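Local coordinates for BT_2262 (uncharacterised lipoprotein) (Bacteroides thetaiotaomicron, PDB 5FQ8) that has no established function, but is a predicted lipoprotein with an Ig-like domain and a distinct C-terminal domain, probably anchored in the bacterial membrane, at residues K96-A110 with Y200-Q212. Sequence-based numbering, arbitrary orientation.
Sequences KSGIYTVAEGSKRTA and YAGQLSFDIIVKQ
The Tyr100 ring carries the side-chain amide of Gln212 over one face, the planes only 14° apart, with CD of Gln212 4.1 Å from CE2 of Tyr100. Lys211 N lies in plane at the ring edge, while the side chain of Val210 crosses the tyrosine at about a right angle and brings its CG2 obliquely to within 3.7 Å of Tyr100 CD2. Cutting Tyr100 back to an alanine here would probably leave the Gln212 amide without the ring it stacks on and open a gap beside Val210 CG2. At the far end, Leu204 CD2 sits 3.7 Å above one face of the Arg108 guanidinium, offset toward its rim. The Phe206 ring stands steeply to that guanidinium, planes 80° apart; it has Lys107 O at its edge, is approached obliquely by Arg108 CG (3.9 Å from Phe206 CE2), and also meets the ring of Trp140. Between these ends, the chain's last strand, 204-211, interrupted by a bulge or short loop, runs antiparallel to the weakly bonded 106-110 and then to 98-102, so that two consecutive strands of the C-terminal domain share one neighbour within its large antiparallel sheet. Thr101 and Lys211 form a hydrogen-bonded pair, with Lys211 N 2.9 Å from Thr101 O; next comes the non-hydrogen-bonded pair Val102 and Val210, where Val102 packs on Phe116 and Val210 on Ile121. Ala103 N then bonds almost straight to Ile209 O (2.8 Å), and Ala103 CB rests on Ile209 CG2. Beyond the turn, a side chain takes over from the backbone: chi1 -55° sets Ser106 OG anti to its own carbonyl carbon, against Ile208 CA, where it accepts a bent bond from Ile209 N at 3.2 Å. Farther on, Asp207 N bonds to Lys107 O at 3.0 Å, in the carbonyl plane.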
ATOM      1  N   LYS G  96      55.238 -43.049 -29.291  1.00 86.15           N
ATOM      2  CA  LYS G  96      54.920 -43.808 -28.089  1.00 83.81           C
ATOM      3  C   LYS G  96      53.445 -43.643 -27.745  1.00 88.40           C
ATOM      4  O   LYS G  96      52.882 -42.558 -27.911  1.00 97.12           O
ATOM      5  CB  LYS G  96      55.781 -43.349 -26.909  1.00 83.41           C
ATOM      6  CG  LYS G  96      57.018 -44.201 -26.638  1.00 82.63           C
ATOM      7  CD  LYS G  96      58.125 -43.976 -27.656  1.00 85.61           C
ATOM      8  CE  LYS G  96      59.290 -44.916 -27.405  1.00 78.87           C
ATOM      9  NZ  LYS G  96      60.273 -44.835 -28.502  1.00 81.83           N
ATOM     10  N   SER G  97      52.826 -44.720 -27.261  1.00 81.60           N
ATOM     11  CA  SER G  97      51.418 -44.699 -26.851  1.00 75.00           C
ATOM     12  C   SER G  97      51.264 -44.349 -25.367  1.00 73.44           C
ATOM     13  O   SER G  97      52.101 -44.744 -24.555  1.00 78.98           O
ATOM     14  CB  SER G  97      50.781 -46.050 -27.142  1.00 68.13           C
ATOM     15  OG  SER G  97      51.257 -46.552 -28.376  1.00 67.10           O
ATOM     16  N   GLY G  98      50.203 -43.623 -25.002  1.00 74.70           N
ATOM     17  CA  GLY G  98      49.154 -43.243 -25.928  1.00 71.43           C
ATOM     18  C   GLY G  98      48.304 -42.008 -25.672  1.00 71.01           C
ATOM     19  O   GLY G  98      47.823 -41.409 -26.620  1.00 73.03           O
ATOM     20  N   ILE G  99      48.085 -41.613 -24.421  1.00 60.14           N
ATOM     21  CA  ILE G  99      47.166 -40.508 -24.162  1.00 59.39           C
ATOM     22  C   ILE G  99      47.890 -39.191 -24.422  1.00 62.20           C
ATOM     23  O   ILE G  99      48.781 -38.794 -23.672  1.00 63.81           O
ATOM     24  CB  ILE G  99      46.583 -40.560 -22.747  1.00 59.44           C
ATOM     25  CG1 ILE G  99      45.350 -41.460 -22.741  1.00 55.53           C
ATOM     26  CG2 ILE G  99      46.187 -39.166 -22.267  1.00 66.03           C
ATOM     27  CD1 ILE G  99      44.314 -41.062 -21.725  1.00 53.56           C
ATOM     28  N   TYR G 100      47.504 -38.513 -25.491  1.00 63.02           N
ATOM     29  CA  TYR G 100      48.126 -37.264 -25.889  1.00 65.94           C
ATOM     30  C   TYR G 100      47.238 -36.090 -25.526  1.00 72.07           C
ATOM     31  O   TYR G 100      46.013 -36.209 -25.471  1.00 69.17           O
ATOM     32  CB  TYR G 100      48.405 -37.251 -27.388  1.00 67.47           C
ATOM     33  CG  TYR G 100      49.597 -38.081 -27.764  1.00 68.65           C
ATOM     34  CD1 TYR G 100      49.459 -39.423 -28.050  1.00 66.91           C
ATOM     35  CD2 TYR G 100      50.868 -37.524 -27.814  1.00 71.70           C
ATOM     36  CE1 TYR G 100      50.542 -40.194 -28.382  1.00 68.09           C
ATOM     37  CE2 TYR G 100      51.959 -38.287 -28.145  1.00 72.88           C
ATOM     38  CZ  TYR G 100      51.790 -39.624 -28.430  1.00 71.03           C
ATOM     39  OH  TYR G 100      52.869 -40.405 -28.763  1.00 72.30           O
ATOM     40  N   THR G 101      47.871 -34.949 -25.279  1.00 69.79           N
ATOM     41  CA  THR G 101      47.178 -33.708 -24.968  1.00 71.78           C
ATOM     42  C   THR G 101      47.452 -32.701 -26.075  1.00 78.92           C
ATOM     43  O   THR G 101      48.606 -32.498 -26.462  1.00 84.34           O
ATOM     44  CB  THR G 101      47.624 -33.152 -23.613  1.00 77.27           C
ATOM     45  OG1 THR G 101      47.662 -34.211 -22.648  1.00 68.14           O
ATOM     46  CG2 THR G 101      46.655 -32.086 -23.132  1.00 72.28           C
ATOM     47  N   VAL G 102      46.390 -32.086 -26.595  1.00 85.85           N
ATOM     48  CA  VAL G 102      46.553 -31.059 -27.618  1.00 92.24           C
ATOM     49  C   VAL G 102      47.333 -29.896 -27.022  1.00 86.02           C
ATOM     50  O   VAL G 102      46.940 -29.327 -25.997  1.00 87.85           O
ATOM     51  CB  VAL G 102      45.193 -30.616 -28.158  1.00 77.00           C
ATOM     52  CG1 VAL G 102      45.375 -29.522 -29.173  1.00 83.84           C
ATOM     53  CG2 VAL G 102      44.484 -31.791 -28.788  1.00 76.29           C
ATOM     54  N   ALA G 103      48.442 -29.539 -27.666  1.00 96.24           N
ATOM     55  CA  ALA G 103      49.419 -28.625 -27.082  1.00101.31           C
ATOM     56  C   ALA G 103      48.995 -27.161 -27.145  1.00103.98           C
ATOM     57  O   ALA G 103      47.802 -26.845 -27.091  1.00104.25           O
ATOM     58  CB  ALA G 103      50.773 -28.792 -27.772  1.00113.94           C
ATOM     59  N   GLU G 104      49.975 -26.261 -27.266  1.00112.99           N
ATOM     60  CA  GLU G 104      49.712 -24.833 -27.133  1.00110.80           C
ATOM     61  C   GLU G 104      49.156 -24.233 -28.418  1.00107.96           C
ATOM     62  O   GLU G 104      48.153 -23.512 -28.389  1.00107.29           O
ATOM     63  CB  GLU G 104      50.987 -24.107 -26.716  1.00109.67           C
ATOM     64  CG  GLU G 104      50.975 -23.620 -25.283  1.00107.19           C
ATOM     65  CD  GLU G 104      50.034 -22.453 -25.073  1.00106.73           C
ATOM     66  OE1 GLU G 104      49.780 -21.708 -26.041  1.00108.03           O
ATOM     67  OE2 GLU G 104      49.544 -22.279 -23.938  1.00105.75           O
ATOM     68  N   GLY G 105      49.776 -24.531 -29.554  1.00110.47           N
ATOM     69  CA  GLY G 105      49.416 -23.845 -30.778  1.00115.65           C
ATOM     70  C   GLY G 105      48.524 -24.614 -31.728  1.00111.76           C
ATOM     71  O   GLY G 105      48.974 -25.045 -32.791  1.00106.39           O
ATOM     72  N   SER G 106      47.255 -24.783 -31.373  1.00112.60           N
ATOM     73  CA  SER G 106      46.287 -25.427 -32.249  1.00104.12           C
ATOM     74  C   SER G 106      45.120 -24.485 -32.489  1.00105.35           C
ATOM     75  O   SER G 106      44.555 -23.926 -31.541  1.00113.26           O
ATOM     76  CB  SER G 106      45.804 -26.748 -31.661  1.00100.79           C
ATOM     77  OG  SER G 106      46.911 -27.588 -31.377  1.00105.90           O
ATOM     78  N   LYS G 107      44.753 -24.331 -33.758  1.00109.66           N
ATOM     79  CA  LYS G 107      43.861 -23.266 -34.177  1.00111.59           C
ATOM     80  C   LYS G 107      43.083 -23.710 -35.406  1.00113.24           C
ATOM     81  O   LYS G 107      43.408 -24.710 -36.052  1.00119.49           O
ATOM     82  CB  LYS G 107      44.654 -21.997 -34.486  1.00124.83           C
ATOM     83  CG  LYS G 107      44.160 -20.745 -33.805  1.00125.33           C
ATOM     84  CD  LYS G 107      45.258 -19.696 -33.753  1.00125.95           C
ATOM     85  CE  LYS G 107      46.447 -20.193 -32.946  1.00123.68           C
ATOM     86  NZ  LYS G 107      46.001 -20.814 -31.668  1.00122.91           N
ATOM     87  N   ARG G 108      42.046 -22.944 -35.726  1.00118.72           N
ATOM     88  CA  ARG G 108      41.373 -23.073 -37.007  1.00116.22           C
ATOM     89  C   ARG G 108      42.298 -22.580 -38.117  1.00120.31           C
ATOM     90  O   ARG G 108      43.463 -22.239 -37.894  1.00124.17           O
ATOM     91  CB  ARG G 108      40.073 -22.277 -36.999  1.00121.13           C
ATOM     92  CG  ARG G 108      38.769 -23.047 -37.127  1.00121.69           C
ATOM     93  CD  ARG G 108      37.626 -22.089 -36.793  1.00120.89           C
ATOM     94  NE  ARG G 108      36.313 -22.533 -37.239  1.00114.21           N
ATOM     95  CZ  ARG G 108      35.778 -22.194 -38.406  1.00118.24           C
ATOM     96  NH1 ARG G 108      36.461 -21.420 -39.235  1.00127.65           N
ATOM     97  NH2 ARG G 108      34.572 -22.630 -38.744  1.00112.83           N
ATOM     98  N   THR G 109      41.770 -22.530 -39.336  1.00117.32           N
ATOM     99  CA  THR G 109      42.518 -21.958 -40.451  1.00113.86           C
ATOM    100  C   THR G 109      41.560 -21.456 -41.526  1.00116.44           C
ATOM    101  O   THR G 109      41.841 -20.466 -42.207  1.00129.49           O
ATOM    102  CB  THR G 109      43.500 -22.984 -41.023  1.00113.46           C
ATOM    103  OG1 THR G 109      44.352 -23.468 -39.979  1.00109.64           O
ATOM    104  CG2 THR G 109      44.359 -22.363 -42.113  1.00121.91           C
ATOM    105  N   ALA G 110      40.423 -22.121 -41.677  1.00112.70           N
ATOM    106  CA  ALA G 110      39.416 -21.671 -42.623  1.00114.17           C
ATOM    107  C   ALA G 110      38.027 -21.995 -42.103  1.00115.93           C
ATOM    108  O   ALA G 110      37.803 -23.079 -41.569  1.00120.74           O
ATOM    109  CB  ALA G 110      39.642 -22.303 -43.983  1.00130.99           C
ATOM    110  N   TYR G 200      38.999 -30.232 -43.818  1.00100.97           N
ATOM    111  CA  TYR G 200      37.704 -30.866 -43.629  1.00102.58           C
ATOM    112  C   TYR G 200      36.652 -30.204 -44.523  1.00107.98           C
ATOM    113  O   TYR G 200      36.950 -29.301 -45.306  1.00 99.09           O
ATOM    114  CB  TYR G 200      37.306 -30.814 -42.151  1.00 99.88           C
ATOM    115  CG  TYR G 200      36.221 -31.787 -41.760  1.00 89.02           C
ATOM    116  CD1 TYR G 200      36.300 -33.125 -42.120  1.00 86.94           C
ATOM    117  CD2 TYR G 200      35.119 -31.366 -41.033  1.00 86.00           C
ATOM    118  CE1 TYR G 200      35.310 -34.014 -41.772  1.00 84.66           C
ATOM    119  CE2 TYR G 200      34.125 -32.246 -40.680  1.00 82.84           C
ATOM    120  CZ  TYR G 200      34.229 -33.569 -41.049  1.00 84.27           C
ATOM    121  OH  TYR G 200      33.239 -34.455 -40.699  1.00 80.05           O
ATOM    122  N   ALA G 201      35.413 -30.679 -44.373  1.00 84.21           N
ATOM    123  CA  ALA G 201      34.238 -30.381 -45.188  1.00 85.25           C
ATOM    124  C   ALA G 201      34.348 -29.178 -46.118  1.00100.53           C
ATOM    125  O   ALA G 201      33.654 -28.173 -45.933  1.00 90.19           O
ATOM    126  CB  ALA G 201      33.021 -30.193 -44.281  1.00 82.37           C
ATOM    127  N   GLY G 202      35.204 -29.275 -47.128  1.00 94.15           N
ATOM    128  CA  GLY G 202      35.167 -28.326 -48.220  1.00 98.32           C
ATOM    129  C   GLY G 202      35.846 -27.001 -47.954  1.00102.20           C
ATOM    130  O   GLY G 202      36.564 -26.498 -48.819  1.00109.89           O
ATOM    131  N   GLN G 203      35.626 -26.413 -46.776  1.00 99.44           N
ATOM    132  CA  GLN G 203      36.203 -25.106 -46.491  1.00105.94           C
ATOM    133  C   GLN G 203      36.653 -24.991 -45.039  1.00103.84           C
ATOM    134  O   GLN G 203      36.583 -23.907 -44.449  1.00110.00           O
ATOM    135  CB  GLN G 203      35.214 -23.982 -46.833  1.00113.62           C
ATOM    136  CG  GLN G 203      33.914 -24.004 -46.041  1.00 99.14           C
ATOM    137  CD  GLN G 203      32.777 -24.663 -46.791  1.00 98.21           C
ATOM    138  OE1 GLN G 203      32.936 -25.737 -47.372  1.00 97.52           O
ATOM    139  NE2 GLN G 203      31.619 -24.017 -46.788  1.00 98.37           N
ATOM    140  N   LEU G 204      37.125 -26.092 -44.453  1.00116.50           N
ATOM    141  CA  LEU G 204      37.640 -26.117 -43.092  1.00 92.76           C
ATOM    142  C   LEU G 204      39.037 -26.720 -43.080  1.00 93.34           C
ATOM    143  O   LEU G 204      39.395 -27.505 -43.961  1.00 94.03           O
ATOM    144  CB  LEU G 204      36.724 -26.925 -42.163  1.00 88.08           C
ATOM    145  CG  LEU G 204      35.723 -26.145 -41.311  1.00 86.79           C
ATOM    146  CD1 LEU G 204      34.588 -27.042 -40.906  1.00 82.89           C
ATOM    147  CD2 LEU G 204      36.392 -25.589 -40.076  1.00 86.49           C
ATOM    148  N   SER G 205      39.829 -26.332 -42.081  1.00 93.26           N
ATOM    149  CA  SER G 205      41.123 -26.951 -41.812  1.00 95.48           C
ATOM    150  C   SER G 205      41.666 -26.416 -40.496  1.00 96.61           C
ATOM    151  O   SER G 205      41.378 -25.281 -40.105  1.00103.59           O
ATOM    152  CB  SER G 205      42.132 -26.692 -42.932  1.00103.00           C
ATOM    153  OG  SER G 205      42.841 -25.499 -42.687  1.00111.16           O
ATOM    154  N   PHE G 206      42.462 -27.243 -39.825  1.00 96.67           N
ATOM    155  CA  PHE G 206      43.008 -26.927 -38.515  1.00102.84           C
ATOM    156  C   PHE G 206      44.510 -27.155 -38.539  1.00106.82           C
ATOM    157  O   PHE G 206      45.054 -27.723 -39.488  1.00109.13           O
ATOM    158  CB  PHE G 206      42.351 -27.777 -37.424  1.00106.58           C
ATOM    159  CG  PHE G 206      40.858 -27.813 -37.512  1.00105.12           C
ATOM    160  CD1 PHE G 206      40.220 -28.746 -38.310  1.00103.13           C
ATOM    161  CD2 PHE G 206      40.090 -26.902 -36.810  1.00101.49           C
ATOM    162  CE1 PHE G 206      38.850 -28.774 -38.403  1.00 98.07           C
ATOM    163  CE2 PHE G 206      38.719 -26.925 -36.900  1.00102.04           C
ATOM    164  CZ  PHE G 206      38.098 -27.864 -37.700  1.00 99.81           C
ATOM    165  N   ASP G 207      45.191 -26.714 -37.480  1.00107.06           N
ATOM    166  CA  ASP G 207      46.649 -26.809 -37.409  1.00111.03           C
ATOM    167  C   ASP G 207      47.085 -27.311 -36.030  1.00106.73           C
ATOM    168  O   ASP G 207      47.763 -26.639 -35.261  1.00108.68           O
ATOM    169  CB  ASP G 207      47.283 -25.459 -37.740  1.00110.41           C
ATOM    170  CG  ASP G 207      46.916 -24.377 -36.738  1.00114.75           C
ATOM    171  OD1 ASP G 207      46.077 -24.636 -35.848  1.00110.05           O
ATOM    172  OD2 ASP G 207      47.477 -23.267 -36.843  1.00129.49           O
ATOM    173  N   ILE G 208      46.711 -28.538 -35.701  1.00104.73           N
ATOM    174  CA  ILE G 208      46.858 -28.983 -34.323  1.00102.16           C
ATOM    175  C   ILE G 208      48.177 -29.709 -34.118  1.00100.01           C
ATOM    176  O   ILE G 208      48.888 -30.035 -35.076  1.00 98.05           O
ATOM    177  CB  ILE G 208      45.670 -29.867 -33.904  1.00104.37           C
ATOM    178  CG1 ILE G 208      45.885 -31.306 -34.347  1.00104.73           C
ATOM    179  CG2 ILE G 208      44.376 -29.350 -34.514  1.00112.50           C
ATOM    180  CD1 ILE G 208      44.743 -32.185 -33.962  1.00105.99           C
ATOM    181  N   ILE G 209      48.506 -29.959 -32.856  1.00 98.22           N
ATOM    182  CA  ILE G 209      49.746 -30.621 -32.484  1.00 97.95           C
ATOM    183  C   ILE G 209      49.543 -31.204 -31.094  1.00101.33           C
ATOM    184  O   ILE G 209      48.849 -30.618 -30.257  1.00106.45           O
ATOM    185  CB  ILE G 209      50.935 -29.634 -32.554  1.00 99.53           C
ATOM    186  CG1 ILE G 209      52.266 -30.375 -32.485  1.00 98.14           C
ATOM    187  CG2 ILE G 209      50.833 -28.589 -31.457  1.00105.73           C
ATOM    188  CD1 ILE G 209      53.433 -29.542 -32.961  1.00106.49           C
ATOM    189  N   VAL G 210      50.123 -32.380 -30.857  1.00101.27           N
ATOM    190  CA  VAL G 210      49.817 -33.152 -29.659  1.00 96.33           C
ATOM    191  C   VAL G 210      51.092 -33.526 -28.914  1.00 97.07           C
ATOM    192  O   VAL G 210      52.161 -33.701 -29.507  1.00103.99           O
ATOM    193  CB  VAL G 210      49.006 -34.419 -29.996  1.00 91.70           C
ATOM    194  CG1 VAL G 210      47.791 -34.054 -30.831  1.00 91.90           C
ATOM    195  CG2 VAL G 210      49.874 -35.432 -30.718  1.00 93.25           C
ATOM    196  N   LYS G 211      50.955 -33.664 -27.596  1.00 97.96           N
ATOM    197  CA  LYS G 211      52.049 -34.009 -26.698  1.00 96.66           C
ATOM    198  C   LYS G 211      51.473 -34.715 -25.480  1.00 96.21           C
ATOM    199  O   LYS G 211      50.330 -34.465 -25.088  1.00 98.29           O
ATOM    200  CB  LYS G 211      52.835 -32.765 -26.264  1.00 98.22           C
ATOM    201  CG  LYS G 211      53.818 -33.004 -25.127  1.00 95.17           C
ATOM    202  CD  LYS G 211      54.368 -31.712 -24.571  1.00 90.27           C
ATOM    203  CE  LYS G 211      55.353 -31.103 -25.536  1.00 90.89           C
ATOM    204  NZ  LYS G 211      56.356 -32.122 -25.944  1.00 92.78           N
ATOM    205  N   GLN G 212      52.267 -35.601 -24.887  1.00 96.28           N
ATOM    206  CA  GLN G 212      51.858 -36.296 -23.676  1.00 86.81           C
ATOM    207  C   GLN G 212      51.958 -35.421 -22.435  1.00 82.90           C
ATOM    208  O   GLN G 212      51.982 -34.192 -22.517  1.00 90.46           O
ATOM    209  CB  GLN G 212      52.691 -37.554 -23.491  1.00 72.47           C
ATOM    210  CG  GLN G 212      51.992 -38.792 -23.972  1.00 83.04           C
ATOM    211  CD  GLN G 212      52.948 -39.839 -24.455  1.00 80.35           C
ATOM    212  OE1 GLN G 212      54.068 -39.536 -24.844  1.00 86.39           O
ATOM    213  NE2 GLN G 212      52.514 -41.089 -24.431  1.00 73.29           N
ATOM    214  OXT GLN G 212      52.000 -35.936 -21.316  1.00 84.98           O
TER